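Local coordinates for RNA-binding protein RO60 (Deinococcus radiodurans, PDB 2NVO) that binds several small RNAs that accumulate during recovery from ultraviolet irradiation and contributes to the resistance of the bacterium to that radiation, at residues A[82-85]-A[86-90]. Residues are numbered along the deposited sequence; the frame is centred on the assembly and turned at random.
Sequences LALR and VTLDV
Leu82 to Arg85 meet Val86 to Asp89 over one turn of a single alpha-helix, residues 80-93, in the TROVE domain, the horseshoe of HEAT-like helical repeats. Four i to i+4 backbone bonds run along it, from Val86 N to Leu82 O (2.7 Å) through to Asp89 N to Arg85 O (3.0 Å). Ala83 O takes a second bond: the Thr87 hydroxyl, beside its own backbone N (chi1 -65°), folds back and its OG1 donates a hydrogen bond to that oxygen at 2.8 Å. The amide N and OG1 of Thr87 approach from opposite faces of the carbonyl plane, which lets one oxygen hold both; the hydroxyl, buried, thus spends its hydrogen within its own helix. One turn apart, Leu84 and Leu88 lie obliquely across each other, and CD2 of Leu84 comes to 3.3 Å from CD1 of Leu88, closer than two methyl groups normally sit, so the exact placing of these ends is doubtful. On the exposed side Arg85 and Asp89 run side by side without a salt bridge; NH1 of Arg85 stays 5.6 Å from OD1 of Asp89. Helix 100-112 covers Ala83, Leu84 and Thr87, helix 116-129 touches the two leucines through Ala121 and Ala125, and helix 40-50 packs on Leu82, Val86 and Val90.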
ATOM      1  N   LEU A  82       9.289  -9.734 -23.813  1.00 35.33           N
ATOM      2  CA  LEU A  82       9.061 -10.435 -22.559  1.00 36.29           C
ATOM      3  C   LEU A  82       8.973  -9.424 -21.413  1.00 32.26           C
ATOM      4  O   LEU A  82       8.191  -9.602 -20.482  1.00 31.58           O
ATOM      5  CB  LEU A  82      10.120 -11.517 -22.307  1.00 36.40           C
ATOM      6  CG  LEU A  82      11.138 -11.396 -21.172  1.00 38.89           C
ATOM      7  CD1 LEU A  82      11.318 -12.729 -20.489  1.00 38.26           C
ATOM      8  CD2 LEU A  82      12.467 -10.878 -21.675  1.00 38.94           C
ATOM      9  N   ALA A  83       9.765  -8.357 -21.499  1.00 34.54           N
ATOM     10  CA  ALA A  83       9.665  -7.257 -20.546  1.00 32.66           C
ATOM     11  C   ALA A  83       8.207  -6.837 -20.448  1.00 29.51           C
ATOM     12  O   ALA A  83       7.676  -6.639 -19.361  1.00 27.16           O
ATOM     13  CB  ALA A  83      10.529  -6.087 -20.990  1.00 29.51           C
ATOM     14  N   LEU A  84       7.554  -6.740 -21.603  1.00 32.04           N
ATOM     15  CA  LEU A  84       6.165  -6.311 -21.683  1.00 28.34           C
ATOM     16  C   LEU A  84       5.204  -7.376 -21.152  1.00 31.27           C
ATOM     17  O   LEU A  84       4.228  -7.055 -20.475  1.00 27.28           O
ATOM     18  CB  LEU A  84       5.812  -5.998 -23.132  1.00 31.63           C
ATOM     19  CG  LEU A  84       4.935  -4.787 -23.456  1.00 31.29           C
ATOM     20  CD1 LEU A  84       4.136  -5.057 -24.728  1.00 31.45           C
ATOM     21  CD2 LEU A  84       4.005  -4.429 -22.315  1.00 27.60           C
ATOM     22  N   ARG A  85       5.461  -8.640 -21.480  1.00 30.84           N
ATOM     23  CA  ARG A  85       4.597  -9.718 -21.012  1.00 32.55           C
ATOM     24  C   ARG A  85       4.684  -9.851 -19.491  1.00 29.26           C
ATOM     25  O   ARG A  85       3.667  -9.990 -18.814  1.00 29.94           O
ATOM     26  CB  ARG A  85       4.954 -11.044 -21.696  1.00 35.42           C
ATOM     27  CG  ARG A  85       4.520 -12.287 -20.922  1.00 38.39           C
ATOM     28  CD  ARG A  85       4.796 -13.572 -21.707  1.00 39.40           C
ATOM     29  NE  ARG A  85       6.099 -13.548 -22.369  1.00 38.45           N
ATOM     30  CZ  ARG A  85       7.212 -14.066 -21.857  1.00 41.11           C
ATOM     31  NH1 ARG A  85       7.188 -14.659 -20.669  1.00 44.90           N
ATOM     32  NH2 ARG A  85       8.352 -13.991 -22.535  1.00 41.96           N
ATOM     33  N   VAL A  86       5.907  -9.805 -18.970  1.00 29.69           N
ATOM     34  CA  VAL A  86       6.150  -9.827 -17.532  1.00 28.65           C
ATOM     35  C   VAL A  86       5.404  -8.671 -16.852  1.00 29.18           C
ATOM     36  O   VAL A  86       4.733  -8.853 -15.836  1.00 30.06           O
ATOM     37  CB  VAL A  86       7.669  -9.748 -17.227  1.00 31.10           C
ATOM     38  CG1 VAL A  86       7.924  -9.702 -15.728  1.00 30.33           C
ATOM     39  CG2 VAL A  86       8.405 -10.924 -17.857  1.00 33.06           C
ATOM     40  N   THR A  87       5.502  -7.485 -17.440  1.00 26.26           N
ATOM     41  CA  THR A  87       4.868  -6.297 -16.880  1.00 25.29           C
ATOM     42  C   THR A  87       3.351  -6.406 -16.836  1.00 26.59           C
ATOM     43  O   THR A  87       2.733  -6.038 -15.842  1.00 24.61           O
ATOM     44  CB  THR A  87       5.311  -5.013 -17.621  1.00 19.00           C
ATOM     45  OG1 THR A  87       6.703  -4.820 -17.408  1.00 21.45           O
ATOM     46  CG2 THR A  87       4.574  -3.790 -17.107  1.00 22.33           C
ATOM     47  N   LEU A  88       2.741  -6.928 -17.895  1.00 27.71           N
ATOM     48  CA  LEU A  88       1.292  -7.088 -17.886  1.00 27.80           C
ATOM     49  C   LEU A  88       0.843  -8.145 -16.875  1.00 28.19           C
ATOM     50  O   LEU A  88      -0.158  -7.959 -16.181  1.00 28.13           O
ATOM     51  CB  LEU A  88       0.759  -7.394 -19.290  1.00 32.43           C
ATOM     52  CG  LEU A  88       0.442  -6.157 -20.142  1.00 29.87           C
ATOM     53  CD1 LEU A  88       1.606  -5.183 -20.139  1.00 30.28           C
ATOM     54  CD2 LEU A  88       0.092  -6.567 -21.567  1.00 33.65           C
ATOM     55  N   ASP A  89       1.595  -9.243 -16.792  1.00 30.28           N
ATOM     56  CA  ASP A  89       1.344 -10.292 -15.805  1.00 32.71           C
ATOM     57  C   ASP A  89       1.321  -9.734 -14.379  1.00 30.46           C
ATOM     58  O   ASP A  89       0.472 -10.100 -13.567  1.00 27.54           O
ATOM     59  CB  ASP A  89       2.409 -11.395 -15.899  1.00 33.70           C
ATOM     60  CG  ASP A  89       2.197 -12.335 -17.094  1.00 40.41           C
ATOM     61  OD1 ASP A  89       3.019 -13.261 -17.269  1.00 40.94           O
ATOM     62  OD2 ASP A  89       1.225 -12.148 -17.857  1.00 37.09           O
ATOM     63  N   VAL A  90       2.269  -8.856 -14.073  1.00 29.17           N
ATOM     64  CA  VAL A  90       2.338  -8.272 -12.741  1.00 25.82           C
ATOM     65  C   VAL A  90       1.182  -7.301 -12.501  1.00 26.25           C
ATOM     66  O   VAL A  90       0.562  -7.327 -11.437  1.00 28.95           O
ATOM     67  CB  VAL A  90       3.678  -7.564 -12.496  1.00 27.66           C
ATOM     68  CG1 VAL A  90       3.612  -6.728 -11.212  1.00 23.63           C
ATOM     69  CG2 VAL A  90       4.806  -8.577 -12.442  1.00 24.96           C
TER